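Local coordinates for polysaccharide deacetylase-like protein (Bacillus anthracis, PDB 4V33) that is a putative zinc-dependent polysaccharide deacetylase, probably acting on cell-wall glycans, and is required for osmotic stability and maintenance of cell shape, at residues Val75-Trp80 and Phe117-Ile122; Ala151-His156 and Asn211-His216; Ile160-Val165 and Arg345-Thr350. All coordinates share one frame; numbering follows the deposited sequence.

Contact 1 of 3, residues Val75-Trp80 and Phe117-Ile122; sequences VQYKIW and FQIEAI
With its CG between the backbone N and the carbonyl carbon (chi1 69°), Trp80 lays its indole back across the neighbouring strand, where CB of Gln118 (CG anti to the carbonyl carbon, chi1 -67°) covers one face. This is an antiparallel pair at the middle of a four-stranded sheet, 90-94/74-81/115-124/130-140, consistent with the beta sandwich of a fibronectin type III domain. Gln118 CB stands 3.7 Å from the centroid of the Trp80 six-membered ring, 18° off its normal, a CH-pi contact, while the carboxylate of Glu120 meets the ring edge. Six backbone hydrogen bonds set the register, two each for the pairs Gln76-Ile122, Lys78-Glu120 and Trp80-Gln118; Lys78 N to Glu120 O is 2.8 Å. Tyr77, Ile79, Ile119 and Ala121 point to the other face, the buried one. There Tyr77 CD1 lies 3.9 Å from Ile119 CG2, and strands 60-66 and 103-106 contribute packing partners. On the more open face Glu120 OE2 forms a salt bridge with Lys86. The Glu120 and Lys78 side chains lie alongside each other, their long salt bridge, OE1 to NZ (4.0 Å), supplemented by a water 2.6 Å from Lys78 NZ and 2.7 Å from Glu120 OE1.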
loop_
_atom_site.group_PDB
_atom_site.type_symbol
_atom_site.label_atom_id
_atom_site.label_comp_id
_atom_site.label_asym_id
_atom_site.label_seq_id
_atom_site.Cartn_x
_atom_site.Cartn_y
_atom_site.Cartn_z
ATOM N N VAL A 75 17.973 -27.595 14.266
ATOM C CA VAL A 75 17.197 -26.380 14.471
ATOM C C VAL A 75 15.917 -26.522 13.666
ATOM O O VAL A 75 15.950 -26.933 12.507
ATOM C CB VAL A 75 17.964 -25.118 14.013
ATOM C CG1 VAL A 75 17.034 -23.907 13.941
ATOM C CG2 VAL A 75 19.131 -24.843 14.957
ATOM N N GLN A 76 14.784 -26.211 14.283
ATOM C CA GLN A 76 13.527 -26.192 13.540
ATOM C C GLN A 76 13.042 -24.773 13.392
ATOM O O GLN A 76 12.927 -24.047 14.378
ATOM C CB GLN A 76 12.466 -27.044 14.238
ATOM C CG GLN A 76 12.881 -28.501 14.366
ATOM C CD GLN A 76 11.758 -29.408 14.829
ATOM O OE1 GLN A 76 10.698 -28.945 15.254
ATOM N NE2 GLN A 76 11.992 -30.708 14.755
ATOM N N TYR A 77 12.765 -24.382 12.150
ATOM C CA TYR A 77 12.296 -23.037 11.850
ATOM C C TYR A 77 10.810 -23.066 11.551
ATOM O O TYR A 77 10.390 -23.624 10.534
ATOM C CB TYR A 77 13.015 -22.476 10.620
ATOM C CG TYR A 77 14.519 -22.365 10.727
ATOM C CD1 TYR A 77 15.111 -21.219 11.233
ATOM C CD2 TYR A 77 15.344 -23.391 10.285
ATOM C CE1 TYR A 77 16.495 -21.095 11.315
ATOM C CE2 TYR A 77 16.736 -23.277 10.359
ATOM C CZ TYR A 77 17.299 -22.124 10.878
ATOM O OH TYR A 77 18.671 -21.991 10.959
ATOM N N LYS A 78 10.014 -22.470 12.431
ATOM C CA LYS A 78 8.587 -22.345 12.180
ATOM C C LYS A 78 8.386 -21.061 11.391
ATOM O O LYS A 78 8.781 -19.984 11.839
ATOM C CB LYS A 78 7.789 -22.284 13.483
ATOM C CG LYS A 78 6.280 -22.176 13.252
ATOM C CD LYS A 78 5.521 -21.886 14.542
ATOM C CE LYS A 78 5.587 -23.063 15.489
ATOM N NZ LYS A 78 4.749 -22.836 16.713
ATOM N N ILE A 79 7.790 -21.185 10.213
ATOM C CA ILE A 79 7.689 -20.050 9.305
ATOM C C ILE A 79 6.267 -19.910 8.801
ATOM O O ILE A 79 5.604 -20.903 8.470
ATOM C CB ILE A 79 8.645 -20.205 8.104
ATOM C CG1 ILE A 79 10.084 -20.375 8.598
ATOM C CG2 ILE A 79 8.539 -19.004 7.165
ATOM C CD1 ILE A 79 11.110 -20.514 7.491
ATOM N N TRP A 80 5.793 -18.669 8.766
ATOM C CA TRP A 80 4.507 -18.373 8.159
ATOM C C TRP A 80 4.514 -16.988 7.549
ATOM O O TRP A 80 5.317 -16.132 7.921
ATOM C CB TRP A 80 3.369 -18.488 9.174
ATOM C CG TRP A 80 3.337 -17.433 10.242
ATOM C CD1 TRP A 80 2.572 -16.300 10.255
ATOM C CD2 TRP A 80 4.064 -17.440 11.475
ATOM N NE1 TRP A 80 2.792 -15.595 11.415
ATOM C CE2 TRP A 80 3.702 -16.275 12.181
ATOM C CE3 TRP A 80 4.990 -18.317 12.052
ATOM C CZ2 TRP A 80 4.236 -15.962 13.430
ATOM C CZ3 TRP A 80 5.519 -18.005 13.293
ATOM C CH2 TRP A 80 5.141 -16.835 13.966
ATOM N N PHE A 117 7.533 -12.747 6.044
ATOM C CA PHE A 117 7.471 -14.084 6.614
ATOM C C PHE A 117 8.069 -14.022 8.011
ATOM O O PHE A 117 9.191 -13.556 8.184
ATOM C CB PHE A 117 8.294 -15.062 5.776
ATOM C CG PHE A 117 7.739 -15.322 4.401
ATOM C CD1 PHE A 117 7.897 -14.391 3.381
ATOM C CD2 PHE A 117 7.092 -16.515 4.121
ATOM C CE1 PHE A 117 7.404 -14.639 2.111
ATOM C CE2 PHE A 117 6.608 -16.775 2.847
ATOM C CZ PHE A 117 6.750 -15.826 1.844
ATOM N N GLN A 118 7.326 -14.497 9.008
ATOM C CA GLN A 118 7.865 -14.601 10.362
ATOM C C GLN A 118 8.574 -15.934 10.565
ATOM O O GLN A 118 8.189 -16.946 9.972
ATOM C CB GLN A 118 6.755 -14.392 11.398
ATOM C CG GLN A 118 6.241 -12.953 11.364
ATOM C CD GLN A 118 5.213 -12.640 12.422
ATOM O OE1 GLN A 118 5.450 -12.835 13.616
ATOM N NE2 GLN A 118 4.060 -12.135 11.992
ATOM N N ILE A 119 9.628 -15.914 11.380
ATOM C CA ILE A 119 10.458 -17.085 11.623
ATOM C C ILE A 119 10.667 -17.251 13.127
ATOM O O ILE A 119 11.156 -16.340 13.790
ATOM C CB ILE A 119 11.849 -16.948 10.949
ATOM C CG1 ILE A 119 11.705 -16.636 9.454
ATOM C CG2 ILE A 119 12.680 -18.221 11.172
ATOM C CD1 ILE A 119 13.001 -16.173 8.790
ATOM N N GLU A 120 10.288 -18.410 13.664
ATOM C CA GLU A 120 10.580 -18.752 15.054
ATOM C C GLU A 120 11.451 -19.987 15.060
ATOM O O GLU A 120 11.050 -21.031 14.544
ATOM C CB GLU A 120 9.316 -19.087 15.838
ATOM C CG GLU A 120 8.319 -17.978 16.035
ATOM C CD GLU A 120 7.160 -18.431 16.919
ATOM O OE1 GLU A 120 7.062 -19.652 17.204
ATOM O OE2 GLU A 120 6.358 -17.574 17.337
ATOM N N ALA A 121 12.628 -19.883 15.664
ATOM C CA ALA A 121 13.553 -21.008 15.698
ATOM C C ALA A 121 13.620 -21.650 17.072
ATOM O O ALA A 121 13.681 -20.959 18.086
ATOM C CB ALA A 121 14.933 -20.559 15.277
ATOM N N ILE A 122 13.601 -22.979 17.090
ATOM C CA ILE A 122 13.877 -23.745 18.297
ATOM C C ILE A 122 14.998 -24.720 18.003
ATOM O O ILE A 122 15.236 -25.071 16.851
ATOM C CB ILE A 122 12.636 -24.525 18.816
ATOM C CG1 ILE A 122 12.244 -25.656 17.858
ATOM C CG2 ILE A 122 11.479 -23.574 19.096
ATOM C CD1 ILE A 122 11.078 -26.501 18.358
HETATM O O HOH W 1 4.911 -20.796 18.360
#

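Contact 2 of 3, residues Ala151-His156 and Asn211-His216; sequences AIDDYH and NMNAFH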
loop_
_atom_site.group_PDB
_atom_site.type_symbol
_atom_site.label_atom_id
_atom_site.label_comp_id
_atom_site.label_asym_id
_atom_site.label_seq_id
_atom_site.Cartn_x
_atom_site.Cartn_y
_atom_site.Cartn_z
ATOM N N ALA A 151 -13.329 11.333 -12.039
ATOM C CA ALA A 151 -14.775 11.440 -11.876
ATOM C C ALA A 151 -15.404 10.050 -11.832
ATOM O O ALA A 151 -15.017 9.163 -12.593
ATOM C CB ALA A 151 -15.373 12.245 -13.014
ATOM N N ILE A 152 -16.342 9.855 -10.908
ATOM C CA ILE A 152 -17.180 8.656 -10.891
ATOM C C ILE A 152 -18.600 9.117 -11.173
ATOM O O ILE A 152 -19.334 9.530 -10.278
ATOM C CB ILE A 152 -17.109 7.909 -9.552
ATOM C CG1 ILE A 152 -15.649 7.595 -9.190
ATOM C CG2 ILE A 152 -17.934 6.623 -9.625
ATOM C CD1 ILE A 152 -14.944 6.661 -10.174
ATOM N N ASP A 153 -18.980 9.095 -12.443
ATOM C CA ASP A 153 -20.281 9.620 -12.838
ATOM C C ASP A 153 -20.587 9.100 -14.224
ATOM O O ASP A 153 -19.668 8.682 -14.935
ATOM C CB ASP A 153 -20.266 11.157 -12.858
ATOM C CG ASP A 153 -21.639 11.761 -12.645
ATOM O OD1 ASP A 153 -22.642 11.021 -12.713
ATOM O OD2 ASP A 153 -21.716 12.987 -12.410
ATOM N N ASP A 154 -21.870 9.119 -14.589
ATOM C CA ASP A 154 -22.301 8.785 -15.944
ATOM C C ASP A 154 -22.019 9.992 -16.812
ATOM O O ASP A 154 -22.533 11.082 -16.557
ATOM C CB ASP A 154 -23.801 8.440 -15.998
ATOM C CG ASP A 154 -24.170 7.280 -15.081
ATOM O OD1 ASP A 154 -23.568 6.195 -15.212
ATOM O OD2 ASP A 154 -25.057 7.458 -14.221
ATOM N N TYR A 155 -21.189 9.812 -17.829
ATOM C CA TYR A 155 -20.779 10.932 -18.671
ATOM C C TYR A 155 -21.916 11.378 -19.587
ATOM O O TYR A 155 -22.547 10.556 -20.250
ATOM C CB TYR A 155 -19.540 10.545 -19.474
ATOM C CG TYR A 155 -18.986 11.651 -20.341
ATOM C CD1 TYR A 155 -18.295 12.713 -19.780
ATOM C CD2 TYR A 155 -19.136 11.617 -21.719
ATOM C CE1 TYR A 155 -17.777 13.716 -20.564
ATOM C CE2 TYR A 155 -18.620 12.620 -22.517
ATOM C CZ TYR A 155 -17.943 13.668 -21.930
ATOM O OH TYR A 155 -17.425 14.672 -22.712
ATOM N N HIS A 156 -22.176 12.683 -19.623
ATOM C CA HIS A 156 -23.278 13.241 -20.401
ATOM C C HIS A 156 -22.811 14.340 -21.353
ATOM O O HIS A 156 -23.600 15.202 -21.738
ATOM C CB HIS A 156 -24.353 13.816 -19.476
ATOM C CG HIS A 156 -24.927 12.822 -18.515
ATOM N ND1 HIS A 156 -25.660 11.729 -18.923
ATOM C CD2 HIS A 156 -24.892 12.768 -17.164
ATOM C CE1 HIS A 156 -26.040 11.036 -17.863
ATOM N NE2 HIS A 156 -25.587 11.646 -16.783
ATOM N N ASN A 211 -17.585 12.113 -6.446
ATOM C CA ASN A 211 -16.902 11.058 -5.703
ATOM C C ASN A 211 -17.757 10.520 -4.551
ATOM O O ASN A 211 -17.474 9.451 -4.010
ATOM C CB ASN A 211 -15.526 11.513 -5.212
ATOM C CG ASN A 211 -14.471 11.520 -6.322
ATOM O OD1 ASN A 211 -13.281 11.572 -6.045
ATOM N ND2 ASN A 211 -14.906 11.472 -7.575
ATOM N N MET A 212 -18.820 11.236 -4.194
ATOM C CA MET A 212 -19.813 10.662 -3.283
ATOM C C MET A 212 -20.448 9.394 -3.865
ATOM O O MET A 212 -20.888 8.525 -3.112
ATOM C CB MET A 212 -20.891 11.682 -2.896
ATOM C CG MET A 212 -20.385 12.790 -1.975
ATOM S SD MET A 212 -19.839 12.170 -0.367
ATOM C CE MET A 212 -21.413 11.938 0.458
ATOM N N ASN A 213 -20.489 9.282 -5.193
ATOM C CA ASN A 213 -20.943 8.034 -5.820
ATOM C C ASN A 213 -20.008 6.871 -5.506
ATOM O O ASN A 213 -20.466 5.754 -5.250
ATOM C CB ASN A 213 -21.063 8.182 -7.339
ATOM C CG ASN A 213 -22.143 9.162 -7.745
ATOM O OD1 ASN A 213 -23.163 9.299 -7.068
ATOM N ND2 ASN A 213 -21.921 9.852 -8.859
ATOM N N ALA A 214 -18.700 7.132 -5.535
ATOM C CA ALA A 214 -17.720 6.110 -5.181
ATOM C C ALA A 214 -17.872 5.706 -3.721
ATOM O O ALA A 214 -17.844 4.527 -3.390
ATOM C CB ALA A 214 -16.303 6.602 -5.456
ATOM N N PHE A 215 -18.035 6.701 -2.853
ATOM C CA PHE A 215 -18.295 6.474 -1.439
ATOM C C PHE A 215 -19.484 5.533 -1.229
ATOM O O PHE A 215 -19.391 4.542 -0.499
ATOM C CB PHE A 215 -18.524 7.839 -0.770
ATOM C CG PHE A 215 -18.950 7.767 0.669
ATOM C CD1 PHE A 215 -18.244 7.005 1.590
ATOM C CD2 PHE A 215 -20.041 8.505 1.107
ATOM C CE1 PHE A 215 -18.638 6.955 2.914
ATOM C CE2 PHE A 215 -20.440 8.459 2.436
ATOM C CZ PHE A 215 -19.734 7.686 3.341
ATOM N N HIS A 216 -20.598 5.839 -1.879
ATOM C CA HIS A 216 -21.795 5.017 -1.745
ATOM C C HIS A 216 -21.594 3.592 -2.260
ATOM O O HIS A 216 -22.114 2.645 -1.676
ATOM C CB HIS A 216 -22.972 5.689 -2.453
ATOM C CG HIS A 216 -23.377 6.987 -1.830
ATOM N ND1 HIS A 216 -23.941 8.015 -2.552
ATOM C CD2 HIS A 216 -23.303 7.422 -0.550
ATOM C CE1 HIS A 216 -24.190 9.032 -1.746
ATOM N NE2 HIS A 216 -23.812 8.698 -0.525
HETATM O O HOH W 2 -23.408 12.424 -9.644
#
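The carboxamide of Asn213 meets the backbone of Ile152 edge-on: Ile152 O lies only 3° out of the amide plane, and the bond from Asn213 ND2 to Ile152 O measures 3.0 Å with an almost straight N-H...O angle of 175°. The carboxylate of Asp153 is turned 65° against this amide. A water joins the two groups, accepting from Asn213 ND2 at 3.1 Å and donating weakly to Asp153 OD2 at 3.3 Å. A second amide, that of Asn211, comes near the backbone of Ile152 with its ND2, but that nitrogen donates to His150 O. Asn213 and Ala214 lie near the start of helix 211-221, which follows strand 199-206, the carrier of the zinc ligand Asp206, in the distorted beta/alpha barrel expected of the polysaccharide deacetylase family; the side chain of Asn211 is about 10 Å from the zinc ion. Next to this polar bond the packing is apolar. The Ile152 CB bond is directed at the helix, and CG1, anti to the carbonyl carbon, reaches Ala214 CB at 3.9 Å. The Ile152 and Asn213 side chains run past each other in opposite directions. Phe204 and Phe170 each touch both Ile152 and Ala214, and Ile152 N is bonded to Asn210 OD1.

Contact 3 of 3, residues Ile160-Val165 and Arg345-Thr350; sequences IKDLFV and RIHHTT
Asp162 spends both its carboxylate and its carbonyl on segment 345-350. Its OD1 receives His347 ND1 at 2.7 Å through the syn lone pair; the oxygen lies in the imidazole plane, although carboxylate and ring are turned 48° apart. A water also donates to OD1. Asp162 OD2 is 2.8 Å from another water, which accepts from Arg345 NH1; no N-H points directly at that oxygen, which lies well out of the guanidinium plane. The Asp162 carbonyl takes the backbone N of His348 at 3.0 Å. These bonds clamp a 3-10 segment, 161-163, to the turn after strand 341-345 of the parallel sheet, a type I turn from His347 to Thr350 in which Thr350 N bonds His347 O and Thr350 OG1 accepts from His347 N. The Leu163 side chain is about 7 Å from the bound zinc ion, so the contact borders the metal site. His348, its CG anti to the backbone N (chi1 178°), brings a ring face against Lys161 CG, a CH-pi contact 4.1 Å from the centroid, and its ND1 edge to Phe164 O, a hydrogen bond of 2.7 Å with the acceptor 5° from the ring plane. Val165 CG2 packs on Ile346 CG2 at 3.9 Å.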
loop_
_atom_site.group_PDB
_atom_site.type_symbol
_atom_site.label_atom_id
_atom_site.label_comp_id
_atom_site.label_asym_id
_atom_site.label_seq_id
_atom_site.Cartn_x
_atom_site.Cartn_y
_atom_site.Cartn_z
ATOM N N ILE A 160 -14.106 16.134 -19.391
ATOM C CA ILE A 160 -13.174 15.326 -20.172
ATOM C C ILE A 160 -13.543 13.849 -20.056
ATOM O O ILE A 160 -13.366 13.242 -19.004
ATOM C CB ILE A 160 -11.728 15.520 -19.695
ATOM C CG1 ILE A 160 -11.335 16.998 -19.768
ATOM C CG2 ILE A 160 -10.777 14.678 -20.517
ATOM C CD1 ILE A 160 -11.446 17.581 -21.154
ATOM N N LYS A 161 -14.046 13.294 -21.156
ATOM C CA LYS A 161 -14.632 11.953 -21.179
ATOM C C LYS A 161 -13.768 10.869 -20.540
ATOM O O LYS A 161 -14.253 10.077 -19.732
ATOM C CB LYS A 161 -14.972 11.575 -22.623
ATOM C CG LYS A 161 -15.683 10.250 -22.787
ATOM C CD LYS A 161 -16.095 10.093 -24.247
ATOM C CE LYS A 161 -16.708 8.753 -24.542
ATOM N NZ LYS A 161 -17.051 8.708 -25.994
ATOM N N ASP A 162 -12.488 10.846 -20.891
ATOM C CA ASP A 162 -11.577 9.817 -20.395
ATOM C C ASP A 162 -11.507 9.758 -18.868
ATOM O O ASP A 162 -11.239 8.707 -18.285
ATOM C CB ASP A 162 -10.177 10.025 -20.984
ATOM C CG ASP A 162 -9.154 9.084 -20.388
ATOM O OD1 ASP A 162 -9.223 7.867 -20.656
ATOM O OD2 ASP A 162 -8.275 9.557 -19.636
ATOM N N LEU A 163 -11.762 10.898 -18.228
ATOM C CA LEU A 163 -11.650 10.998 -16.778
ATOM C C LEU A 163 -12.923 10.590 -16.041
ATOM O O LEU A 163 -12.986 10.701 -14.816
ATOM C CB LEU A 163 -11.260 12.420 -16.379
ATOM C CG LEU A 163 -9.906 12.882 -16.917
ATOM C CD1 LEU A 163 -9.621 14.310 -16.458
ATOM C CD2 LEU A 163 -8.803 11.952 -16.475
ATOM N N PHE A 164 -13.933 10.123 -16.778
ATOM C CA PHE A 164 -15.169 9.627 -16.169
ATOM C C PHE A 164 -15.252 8.112 -16.179
ATOM O O PHE A 164 -15.221 7.500 -17.242
ATOM C CB PHE A 164 -16.391 10.152 -16.918
ATOM C CG PHE A 164 -16.683 11.603 -16.667
ATOM C CD1 PHE A 164 -15.903 12.582 -17.243
ATOM C CD2 PHE A 164 -17.743 11.979 -15.856
ATOM C CE1 PHE A 164 -16.171 13.932 -17.013
ATOM C CE2 PHE A 164 -18.017 13.324 -15.624
ATOM C CZ PHE A 164 -17.228 14.292 -16.203
ATOM N N VAL A 165 -15.385 7.512 -15.004
ATOM C CA VAL A 165 -15.729 6.091 -14.894
ATOM C C VAL A 165 -17.148 6.017 -14.333
ATOM O O VAL A 165 -17.457 6.651 -13.333
ATOM C CB VAL A 165 -14.718 5.343 -13.998
ATOM C CG1 VAL A 165 -15.207 3.932 -13.642
ATOM C CG2 VAL A 165 -13.356 5.286 -14.680
ATOM N N ARG A 345 -3.495 4.221 -14.122
ATOM C CA ARG A 345 -4.606 5.052 -14.574
ATOM C C ARG A 345 -5.789 4.194 -15.015
ATOM O O ARG A 345 -5.624 3.281 -15.818
ATOM C CB ARG A 345 -4.146 5.927 -15.737
ATOM C CG ARG A 345 -5.242 6.775 -16.348
ATOM C CD ARG A 345 -4.709 7.630 -17.508
ATOM N NE ARG A 345 -3.776 8.669 -17.076
ATOM C CZ ARG A 345 -4.147 9.857 -16.610
ATOM N NH1 ARG A 345 -5.434 10.154 -16.481
ATOM N NH2 ARG A 345 -3.223 10.747 -16.253
ATOM N N ILE A 346 -6.966 4.472 -14.463
ATOM C CA ILE A 346 -8.187 3.855 -14.969
ATOM C C ILE A 346 -8.896 4.817 -15.923
ATOM O O ILE A 346 -9.025 6.009 -15.636
ATOM C CB ILE A 346 -9.131 3.414 -13.834
ATOM C CG1 ILE A 346 -8.392 2.496 -12.849
ATOM C CG2 ILE A 346 -10.367 2.723 -14.418
ATOM C CD1 ILE A 346 -7.636 1.340 -13.502
ATOM N N HIS A 347 -9.333 4.299 -17.070
ATOM C CA HIS A 347 -9.936 5.111 -18.122
ATOM C C HIS A 347 -11.441 4.900 -18.211
ATOM O O HIS A 347 -11.964 3.878 -17.768
ATOM C CB HIS A 347 -9.359 4.708 -19.478
ATOM C CG HIS A 347 -7.879 4.896 -19.590
ATOM N ND1 HIS A 347 -7.317 6.066 -20.054
ATOM C CD2 HIS A 347 -6.850 4.057 -19.327
ATOM C CE1 HIS A 347 -6.001 5.941 -20.064
ATOM N NE2 HIS A 347 -5.691 4.735 -19.624
ATOM N N HIS A 348 -12.123 5.859 -18.827
ATOM C CA HIS A 348 -13.543 5.720 -19.147
ATOM C C HIS A 348 -13.852 4.388 -19.829
ATOM O O HIS A 348 -14.889 3.769 -19.572
ATOM C CB HIS A 348 -13.974 6.867 -20.066
ATOM C CG HIS A 348 -15.408 6.795 -20.493
ATOM N ND1 HIS A 348 -16.454 7.099 -19.646
ATOM C CD2 HIS A 348 -15.968 6.463 -21.678
ATOM C CE1 HIS A 348 -17.597 6.957 -20.297
ATOM N NE2 HIS A 348 -17.330 6.567 -21.532
ATOM N N THR A 349 -12.947 3.955 -20.698
ATOM C CA THR A 349 -13.155 2.744 -21.499
ATOM C C THR A 349 -12.645 1.446 -20.857
ATOM O O THR A 349 -12.817 0.368 -21.436
ATOM C CB THR A 349 -12.460 2.865 -22.867
ATOM O OG1 THR A 349 -11.051 3.073 -22.668
ATOM C CG2 THR A 349 -13.036 4.023 -23.674
ATOM N N THR A 350 -12.013 1.547 -19.693
ATOM C CA THR A 350 -11.413 0.375 -19.047
ATOM C C THR A 350 -12.460 -0.668 -18.691
ATOM O O THR A 350 -13.441 -0.356 -18.040
ATOM C CB THR A 350 -10.656 0.791 -17.780
ATOM O OG1 THR A 350 -9.560 1.648 -18.147
ATOM C CG2 THR A 350 -10.106 -0.442 -17.053
HETATM O O HOH W 3 -11.019 7.901 -15.519
HETATM O O HOH W 4 -11.115 6.433 -22.075
HETATM O O HOH W 5 -7.831 8.554 -17.018
#

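From the N terminus, contact 1 comes first: it closes a loop of 36 residues that includes strands 90-94 and 103-106, and is complete before contact 2 opens. Its centre lies 48 Å from that of contact 2 and 47 Å from that of contact 3, on the opposite side of the chain's centre, and it belongs to the four-stranded antiparallel sheet, well away from both. The other two cross: segment 151-156 opens contact 2, 160-165 opens contact 3, 211-216 closes the former and 345-350 the latter. Their first segments are joined by a two-stranded parallel pairing, with Ala151 N 2.9 Å from Leu163 O. Together they tie helix 211-221 and strand 341-345 to one connecting region.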